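Side-chain contacts in HIT domain-containing protein (Sulfolobus tokodaii, PDB 2EO4), which probably hydrolyses nucleotide substrates, perhaps as an adenylylsulfatase, using the active site of the histidine triad family, and binds a zinc ion: residues F15-E20 / K63-G68; V31-T36 / E126-I131; A56-V61 / L95-I100. One frame throughout, in Å; residues are numbered along the deposited sequence.

Contact 1 (F15-E20 / K63-G68); sequences FVYEDE and KLVSLG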
loop_
_atom_site.group_PDB
_atom_site.type_symbol
_atom_site.label_atom_id
_atom_site.label_comp_id
_atom_site.label_asym_id
_atom_site.label_seq_id
_atom_site.Cartn_x
_atom_site.Cartn_y
_atom_site.Cartn_z
ATOM N N PHE A 15 7.918 16.751 10.039
ATOM C CA PHE A 15 8.682 15.607 9.542
ATOM C C PHE A 15 9.044 14.625 10.650
ATOM O O PHE A 15 9.459 15.035 11.735
ATOM C CB PHE A 15 9.997 16.065 8.894
ATOM C CG PHE A 15 9.827 16.796 7.597
ATOM C CD1 PHE A 15 9.279 18.073 7.566
ATOM C CD2 PHE A 15 10.233 16.210 6.401
ATOM C CE1 PHE A 15 9.141 18.758 6.364
ATOM C CE2 PHE A 15 10.099 16.885 5.192
ATOM C CZ PHE A 15 9.553 18.163 5.173
ATOM N N VAL A 16 8.893 13.332 10.375
ATOM C CA VAL A 16 9.276 12.307 11.340
ATOM C C VAL A 16 10.396 11.475 10.718
ATOM O O VAL A 16 11.044 10.674 11.393
ATOM C CB VAL A 16 8.092 11.383 11.745
ATOM C CG1 VAL A 16 7.018 12.204 12.459
ATOM C CG2 VAL A 16 7.521 10.678 10.525
ATOM N N TYR A 17 10.614 11.679 9.422
ATOM C CA TYR A 17 11.673 10.993 8.687
ATOM C C TYR A 17 12.036 11.779 7.440
ATOM O O TYR A 17 11.173 12.351 6.774
ATOM C CB TYR A 17 11.252 9.583 8.251
ATOM C CG TYR A 17 12.316 8.891 7.415
ATOM C CD1 TYR A 17 13.363 8.200 8.020
ATOM C CD2 TYR A 17 12.307 8.981 6.021
ATOM C CE1 TYR A 17 14.378 7.615 7.264
ATOM C CE2 TYR A 17 13.321 8.400 5.249
ATOM C CZ TYR A 17 14.351 7.720 5.881
ATOM O OH TYR A 17 15.357 7.145 5.135
ATOM N N GLU A 18 13.321 11.804 7.116
ATOM C CA GLU A 18 13.751 12.500 5.918
ATOM C C GLU A 18 15.156 12.106 5.506
ATOM O O GLU A 18 16.036 11.926 6.347
ATOM C CB GLU A 18 13.679 14.023 6.116
ATOM C CG GLU A 18 14.141 14.829 4.896
ATOM C CD GLU A 18 13.972 16.336 5.063
ATOM O OE1 GLU A 18 13.945 16.821 6.214
ATOM O OE2 GLU A 18 13.885 17.042 4.035
ATOM N N ASP A 19 15.333 11.917 4.205
ATOM C CA ASP A 19 16.641 11.625 3.639
ATOM C C ASP A 19 16.708 12.420 2.345
ATOM O O ASP A 19 15.860 13.280 2.105
ATOM C CB ASP A 19 16.877 10.116 3.408
ATOM C CG ASP A 19 15.863 9.472 2.486
ATOM O OD1 ASP A 19 15.478 10.080 1.467
ATOM O OD2 ASP A 19 15.471 8.318 2.774
ATOM N N GLU A 20 17.703 12.157 1.509
ATOM C CA GLU A 20 17.845 12.914 0.274
ATOM C C GLU A 20 16.703 12.799 -0.728
ATOM O O GLU A 20 16.442 13.742 -1.478
ATOM C CB GLU A 20 19.162 12.541 -0.415
ATOM C CG GLU A 20 20.392 12.976 0.358
ATOM C CD GLU A 20 20.406 14.470 0.629
ATOM O OE1 GLU A 20 20.386 15.254 -0.345
ATOM O OE2 GLU A 20 20.433 14.861 1.817
ATOM N N LYS A 63 8.524 0.630 5.328
ATOM C CA LYS A 63 8.744 -0.377 6.371
ATOM C C LYS A 63 9.377 0.251 7.616
ATOM O O LYS A 63 8.894 0.065 8.732
ATOM C CB LYS A 63 9.653 -1.509 5.879
ATOM C CG LYS A 63 9.937 -2.551 6.972
ATOM C CD LYS A 63 10.868 -3.672 6.512
ATOM C CE LYS A 63 11.190 -4.608 7.675
ATOM N NZ LYS A 63 12.031 -5.781 7.278
ATOM N N LEU A 64 10.468 0.984 7.421
ATOM C CA LEU A 64 11.162 1.622 8.537
ATOM C C LEU A 64 10.255 2.549 9.339
ATOM O O LEU A 64 10.165 2.446 10.567
ATOM C CB LEU A 64 12.368 2.420 8.031
ATOM C CG LEU A 64 13.074 3.290 9.078
ATOM C CD1 LEU A 64 13.586 2.415 10.211
ATOM C CD2 LEU A 64 14.223 4.054 8.428
ATOM N N VAL A 65 9.584 3.461 8.643
ATOM C CA VAL A 65 8.703 4.405 9.310
ATOM C C VAL A 65 7.549 3.694 10.010
ATOM O O VAL A 65 7.164 4.080 11.112
ATOM C CB VAL A 65 8.166 5.452 8.314
ATOM C CG1 VAL A 65 7.185 6.394 9.011
ATOM C CG2 VAL A 65 9.336 6.245 7.736
ATOM N N SER A 66 7.004 2.655 9.379
ATOM C CA SER A 66 5.908 1.902 9.981
ATOM C C SER A 66 6.382 1.255 11.284
ATOM O O SER A 66 5.688 1.308 12.300
ATOM C CB SER A 66 5.394 0.822 9.020
ATOM O OG SER A 66 4.738 1.399 7.896
ATOM N N LEU A 67 7.559 0.633 11.257
ATOM C CA LEU A 67 8.083 0.010 12.470
ATOM C C LEU A 67 8.244 1.078 13.549
ATOM O O LEU A 67 7.905 0.857 14.714
ATOM C CB LEU A 67 9.429 -0.664 12.190
ATOM C CG LEU A 67 9.361 -1.997 11.438
ATOM C CD1 LEU A 67 10.751 -2.429 10.995
ATOM C CD2 LEU A 67 8.727 -3.052 12.339
ATOM N N GLY A 68 8.751 2.239 13.148
ATOM C CA GLY A 68 8.949 3.329 14.087
ATOM C C GLY A 68 7.654 3.804 14.718
ATOM O O GLY A 68 7.573 3.983 15.931
#
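Tyr17 lies against two successive residues of helix 52-72 and shows how one aromatic side chain can divide its work between packing and hydrogen bonding. Near its root, CB rests 3.9 Å from CG2 of Val65; farther along, CE1 meets CD2 of Leu64 at 3.7 Å. The leucine side chain crosses that of the tyrosine at about a right angle, and its CD2 meets the ring obliquely. With CG anti to the backbone N (chi1 177°), the ring swings out across both aliphatic side chains, and OH bonds to OD2 of Asp19, two residues on in the same segment, at 2.6 Å. This bond uses the anti side of the carboxylate, 19° from its plane, while OD1 of Asp19 accepts the backbone N-H groups of Lys21 and Phe22. In the backbone, Val16 and Tyr17 both pair with Ala24 in a classic beta bulge of strand 15-18, outermost within this chain. Replacing the ring with an alanine here would probably open a gap beside Leu64 and Val65 and leave OD2 of Asp19 without its hydroxyl mate. The chemistry implies an apolar strand-helix junction: carbon meets carbon across it, and the phenol satisfies its polar end within its own segment.

Contact 2 (V31-T36 / E126-I131); sequences VSLGHT and ELLQKI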
loop_
_atom_site.group_PDB
_atom_site.type_symbol
_atom_site.label_atom_id
_atom_site.label_comp_id
_atom_site.label_asym_id
_atom_site.label_seq_id
_atom_site.Cartn_x
_atom_site.Cartn_y
_atom_site.Cartn_z
ATOM N N VAL A 31 -6.506 10.404 10.736
ATOM C CA VAL A 31 -7.627 9.487 10.902
ATOM C C VAL A 31 -7.486 8.846 12.279
ATOM O O VAL A 31 -8.474 8.565 12.958
ATOM C CB VAL A 31 -7.599 8.383 9.822
ATOM C CG1 VAL A 31 -8.528 7.240 10.207
ATOM C CG2 VAL A 31 -8.008 8.970 8.483
ATOM N N SER A 32 -6.241 8.610 12.677
ATOM C CA SER A 32 -5.948 8.019 13.975
ATOM C C SER A 32 -4.639 8.608 14.482
ATOM O O SER A 32 -3.876 9.210 13.722
ATOM C CB SER A 32 -5.832 6.494 13.867
ATOM O OG SER A 32 -4.652 6.115 13.180
ATOM N N LEU A 33 -4.383 8.436 15.772
ATOM C CA LEU A 33 -3.176 8.965 16.386
ATOM C C LEU A 33 -1.904 8.422 15.733
ATOM O O LEU A 33 -1.689 7.212 15.684
ATOM C CB LEU A 33 -3.178 8.632 17.881
ATOM C CG LEU A 33 -2.009 9.182 18.695
ATOM C CD1 LEU A 33 -2.526 10.160 19.748
ATOM C CD2 LEU A 33 -1.272 8.030 19.350
ATOM N N GLY A 34 -1.067 9.325 15.228
ATOM C CA GLY A 34 0.172 8.906 14.594
ATOM C C GLY A 34 0.087 8.734 13.084
ATOM O O GLY A 34 1.073 8.359 12.451
ATOM N N HIS A 35 -1.087 9.001 12.513
ATOM C CA HIS A 35 -1.304 8.889 11.068
ATOM C C HIS A 35 -0.196 9.675 10.365
ATOM O O HIS A 35 -0.024 10.873 10.596
ATOM C CB HIS A 35 -2.689 9.458 10.723
ATOM C CG HIS A 35 -3.078 9.318 9.282
ATOM N ND1 HIS A 35 -4.319 9.696 8.815
ATOM C CD2 HIS A 35 -2.391 8.873 8.203
ATOM C CE1 HIS A 35 -4.379 9.493 7.511
ATOM N NE2 HIS A 35 -3.222 8.995 7.114
ATOM N N THR A 36 0.550 8.989 9.504
ATOM C CA THR A 36 1.672 9.590 8.794
ATOM C C THR A 36 1.640 9.295 7.301
ATOM O O THR A 36 1.075 8.291 6.867
ATOM C CB THR A 36 3.000 9.063 9.385
ATOM O OG1 THR A 36 3.109 9.507 10.740
ATOM C CG2 THR A 36 4.206 9.555 8.583
ATOM N N GLU A 126 3.797 18.145 17.969
ATOM C CA GLU A 126 5.116 18.226 18.579
ATOM C C GLU A 126 5.480 16.929 19.297
ATOM O O GLU A 126 6.583 16.413 19.134
ATOM C CB GLU A 126 5.170 19.414 19.544
ATOM C CG GLU A 126 4.802 20.733 18.882
ATOM C CD GLU A 126 4.897 21.914 19.824
ATOM O OE1 GLU A 126 4.384 21.809 20.959
ATOM O OE2 GLU A 126 5.475 22.949 19.426
ATOM N N LEU A 127 4.547 16.394 20.076
ATOM C CA LEU A 127 4.797 15.159 20.809
ATOM C C LEU A 127 4.952 13.947 19.894
ATOM O O LEU A 127 5.901 13.173 20.032
ATOM C CB LEU A 127 3.672 14.894 21.808
ATOM C CG LEU A 127 3.817 13.602 22.617
ATOM C CD1 LEU A 127 5.129 13.623 23.390
ATOM C CD2 LEU A 127 2.638 13.455 23.562
ATOM N N LEU A 128 4.018 13.775 18.965
ATOM C CA LEU A 128 4.082 12.639 18.052
ATOM C C LEU A 128 5.363 12.641 17.236
ATOM O O LEU A 128 5.981 11.596 17.040
ATOM C CB LEU A 128 2.868 12.637 17.115
ATOM C CG LEU A 128 1.664 11.822 17.593
ATOM C CD1 LEU A 128 2.054 10.350 17.670
ATOM C CD2 LEU A 128 1.196 12.326 18.950
ATOM N N GLN A 129 5.760 13.815 16.760
ATOM C CA GLN A 129 6.979 13.937 15.973
ATOM C C GLN A 129 8.184 13.479 16.791
ATOM O O GLN A 129 9.001 12.686 16.332
ATOM C CB GLN A 129 7.187 15.389 15.545
ATOM C CG GLN A 129 8.509 15.643 14.837
ATOM C CD GLN A 129 8.767 17.114 14.594
ATOM O OE1 GLN A 129 8.774 17.916 15.529
ATOM N NE2 GLN A 129 8.986 17.479 13.338
ATOM N N LYS A 130 8.280 13.986 18.015
ATOM C CA LYS A 130 9.395 13.646 18.890
ATOM C C LYS A 130 9.472 12.162 19.262
ATOM O O LYS A 130 10.547 11.564 19.200
ATOM C CB LYS A 130 9.339 14.527 20.146
ATOM C CG LYS A 130 9.497 16.018 19.835
ATOM C CD LYS A 130 9.192 16.902 21.044
ATOM C CE LYS A 130 9.181 18.381 20.665
ATOM N NZ LYS A 130 10.494 18.863 20.153
ATOM N N ILE A 131 8.349 11.553 19.634
ATOM C CA ILE A 131 8.378 10.143 20.001
ATOM C C ILE A 131 8.624 9.233 18.798
ATOM O O ILE A 131 9.320 8.226 18.911
ATOM C CB ILE A 131 7.077 9.699 20.701
ATOM C CG1 ILE A 131 5.880 9.926 19.781
ATOM C CG2 ILE A 131 6.905 10.461 22.007
ATOM C CD1 ILE A 131 4.597 9.367 20.331
#
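Gly34 and Leu128 meet where a type II beta turn, Ser32 to His35, is pressed against the C-terminal helix 122-143. The loop leads into strand 36-40 of the HIT-domain sheet, and the contact is a case of a turn packing through its backbone. On the tight part, CD1 of Leu128 comes over the glycine, 3.9 Å from CA of Gly34 and 4.1 Å from its N. That same N-H is hydrogen-bonded to the hydroxyl of Tyr124, one helical turn before Leu128, so the helix holds the turn by a polar and an apolar side chain. Gly34 occupies the third position of the turn with phi 94°, where a CB would jam against the preceding carbonyl O and would also approach the methyl of Leu128. The leucine itself sits away from a staggered torsion (chi1 -92°), a sign that its fit may carry some strain. The looser part lies at Leu33, whose CG is 4.4 Å from CD1 of Leu128; Phe111 adjoins this side chain, and on the face of the helix turned from the loop Lys130 is exposed. ND1 of His35, the last residue of the turn, accepts the N-H of Val31 just before the turn, in the ring plane and nearly straight. On the strand side, OG1 of Thr36 donates to O of Gly34 at 2.9 Å, from 40° above the carbonyl plane.

Contact 3 (A56-V61 / L95-I100); sequences AELAKV and LHVHII. With PO4 (phosphate ion), chain C.
Helix 52-72 lies against the sheet here with the CA atoms of Leu58 and Val97 8.8 Å apart, a spacing that side chains must bridge. One residue does so from the helix: CD2 of Leu58 stands 4.0 Å from CG2 of Val97 and 4.1 Å from CD2 of Leu95. Leu58 and Leu95 reach toward each other tip to tip, whereas Val97 offers the methyl that stands beside its own backbone N. With chi1 at 175° the Leu58 side chain stretches out opposite its amide nitrogen, toward both partners. All three residues are buried, and Leu55 and Thr82 add to the packing round Leu95. On its other side the helix meets the second subunit, Ala56 packing on Ala56 of that chain.

The segment 95-100 illustrates the alternation of an extended chain: between the two residues that face the helix, His96 points away from it, toward a phosphate ion probably taken up from the crystallisation liquor. NE2 of His96 donates to O1 of the phosphate at 2.6 Å, nearly straight (167°) and in the ring plane. NE2 of His98 gives its straighter bond to O2 (3.0 Å, 166°) and only a weak one to O1. His96 is steadied from behind, since its ND1 is hydrogen-bonded to O of His94, a zinc ligand. Asn83 ND2 and the backbone N-H groups of Val91 and Ile92 complete the grip on the anion. Such alternation of apolar residues with histidines is consistent with the histidine triad motif predicted for His94 to His98, with His96 the predicted tele-AMP-histidine residue, and the bound phosphate probably marks where a nucleotide phosphate would lie.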
loop_
_atom_site.group_PDB
_atom_site.type_symbol
_atom_site.label_atom_id
_atom_site.label_comp_id
_atom_site.label_asym_id
_atom_site.label_seq_id
_atom_site.Cartn_x
_atom_site.Cartn_y
_atom_site.Cartn_z
ATOM N N ALA A 56 10.690 1.061 -5.267
ATOM C CA ALA A 56 11.442 0.093 -4.477
ATOM C C ALA A 56 11.955 0.716 -3.185
ATOM O O ALA A 56 11.834 0.124 -2.109
ATOM C CB ALA A 56 12.614 -0.457 -5.296
ATOM N N GLU A 57 12.529 1.909 -3.288
ATOM C CA GLU A 57 13.054 2.587 -2.111
ATOM C C GLU A 57 11.910 3.066 -1.225
ATOM O O GLU A 57 12.028 3.078 -0.002
ATOM C CB GLU A 57 13.932 3.770 -2.526
ATOM C CG GLU A 57 14.655 4.446 -1.367
ATOM C CD GLU A 57 15.415 3.465 -0.486
ATOM O OE1 GLU A 57 16.083 2.555 -1.031
ATOM O OE2 GLU A 57 15.351 3.610 0.756
ATOM N N LEU A 58 10.804 3.464 -1.849
ATOM C CA LEU A 58 9.635 3.924 -1.104
ATOM C C LEU A 58 9.147 2.800 -0.190
ATOM O O LEU A 58 8.810 3.025 0.970
ATOM C CB LEU A 58 8.514 4.321 -2.072
ATOM C CG LEU A 58 7.169 4.722 -1.449
ATOM C CD1 LEU A 58 7.355 5.943 -0.567
ATOM C CD2 LEU A 58 6.154 5.010 -2.550
ATOM N N ALA A 59 9.118 1.584 -0.721
ATOM C CA ALA A 59 8.664 0.436 0.059
ATOM C C ALA A 59 9.539 0.223 1.292
ATOM O O ALA A 59 9.045 -0.131 2.362
ATOM C CB ALA A 59 8.668 -0.819 -0.803
ATOM N N LYS A 60 10.843 0.433 1.133
ATOM C CA LYS A 60 11.783 0.258 2.234
ATOM C C LYS A 60 11.609 1.341 3.293
ATOM O O LYS A 60 11.710 1.073 4.493
ATOM C CB LYS A 60 13.219 0.263 1.696
ATOM C CG LYS A 60 13.486 -0.861 0.709
ATOM C CD LYS A 60 14.892 -0.794 0.137
ATOM C CE LYS A 60 15.075 -1.833 -0.960
ATOM N NZ LYS A 60 16.450 -1.811 -1.535
ATOM N N VAL A 61 11.354 2.569 2.851
ATOM C CA VAL A 61 11.147 3.670 3.783
ATOM C C VAL A 61 9.842 3.430 4.542
ATOM O O VAL A 61 9.763 3.650 5.748
ATOM C CB VAL A 61 11.079 5.030 3.043
ATOM C CG1 VAL A 61 10.670 6.131 4.006
ATOM C CG2 VAL A 61 12.441 5.355 2.429
ATOM N N LEU A 95 2.285 11.357 -5.068
ATOM C CA LEU A 95 2.354 10.016 -4.498
ATOM C C LEU A 95 2.705 9.980 -3.019
ATOM O O LEU A 95 3.748 10.479 -2.603
ATOM C CB LEU A 95 3.372 9.174 -5.281
ATOM C CG LEU A 95 3.773 7.796 -4.735
ATOM C CD1 LEU A 95 2.553 6.924 -4.481
ATOM C CD2 LEU A 95 4.704 7.134 -5.740
ATOM N N HIS A 96 1.818 9.387 -2.228
ATOM C CA HIS A 96 2.061 9.249 -0.804
ATOM C C HIS A 96 1.387 8.001 -0.285
ATOM O O HIS A 96 0.321 7.607 -0.766
ATOM C CB HIS A 96 1.568 10.469 -0.020
ATOM C CG HIS A 96 0.110 10.765 -0.188
ATOM N ND1 HIS A 96 -0.428 11.215 -1.373
ATOM C CD2 HIS A 96 -0.909 10.742 0.704
ATOM C CE1 HIS A 96 -1.716 11.462 -1.204
ATOM N NE2 HIS A 96 -2.032 11.184 0.048
ATOM N N VAL A 97 2.035 7.378 0.690
ATOM C CA VAL A 97 1.518 6.169 1.314
ATOM C C VAL A 97 1.064 6.521 2.719
ATOM O O VAL A 97 1.811 7.133 3.482
ATOM C CB VAL A 97 2.611 5.081 1.409
ATOM C CG1 VAL A 97 2.088 3.877 2.188
ATOM C CG2 VAL A 97 3.035 4.656 0.008
ATOM N N HIS A 98 -0.167 6.146 3.048
ATOM C CA HIS A 98 -0.714 6.403 4.374
ATOM C C HIS A 98 -0.315 5.280 5.324
ATOM O O HIS A 98 -0.352 4.113 4.952
ATOM C CB HIS A 98 -2.248 6.413 4.336
ATOM C CG HIS A 98 -2.842 7.526 3.532
ATOM N ND1 HIS A 98 -3.266 8.707 4.101
ATOM C CD2 HIS A 98 -3.130 7.618 2.212
ATOM C CE1 HIS A 98 -3.792 9.480 3.166
ATOM N NE2 HIS A 98 -3.722 8.843 2.011
ATOM N N ILE A 99 0.067 5.646 6.547
ATOM C CA ILE A 99 0.368 4.670 7.588
ATOM C C ILE A 99 -0.602 5.102 8.683
ATOM O O ILE A 99 -0.415 6.143 9.318
ATOM C CB ILE A 99 1.810 4.768 8.131
ATOM C CG1 ILE A 99 2.818 4.495 7.014
ATOM C CG2 ILE A 99 2.012 3.716 9.238
ATOM C CD1 ILE A 99 4.284 4.670 7.456
ATOM N N ILE A 100 -1.646 4.304 8.880
ATOM C CA ILE A 100 -2.687 4.600 9.858
ATOM C C ILE A 100 -2.684 3.562 10.980
ATOM O O ILE A 100 -3.070 2.412 10.778
ATOM C CB ILE A 100 -4.071 4.606 9.166
ATOM C CG1 ILE A 100 -4.063 5.628 8.023
ATOM C CG2 ILE A 100 -5.169 4.941 10.176
ATOM C CD1 ILE A 100 -5.326 5.612 7.163
HETATM P P PO4 C . -5.235 10.884 -0.413
HETATM O O1 PO4 C . -4.476 11.401 0.749
HETATM O O2 PO4 C . -4.892 9.458 -0.645
HETATM O O3 PO4 C . -6.697 11.004 -0.134
HETATM O O4 PO4 C . -4.893 11.678 -1.625
#

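In the fold
Contacts 1 and 3, with centres about 9 Å apart, pack helix 52-72 against the antiparallel sheet, while contact 2 packs the turn before strand 36-40 on helix 122-143. CD1 of Ile99 lies 3.7 Å from CG1 of Val65, and CE2 of Tyr17 3.7 Å from CG1 of Val61. The centres of contacts 2 and 3 are about 16 Å apart, yet NE2 of His35 and ND1 of His98 probably hydrogen-bond at 3.0 Å, tying the turn to a phosphate-binding histidine. Contacts 1 and 2 meet where NE2 of Gln129 probably bonds to O of Phe15 at 3.0 Å. Contact 3 holds His96, the predicted active-site residue, whose side chain is about 11 Å from that of Val65.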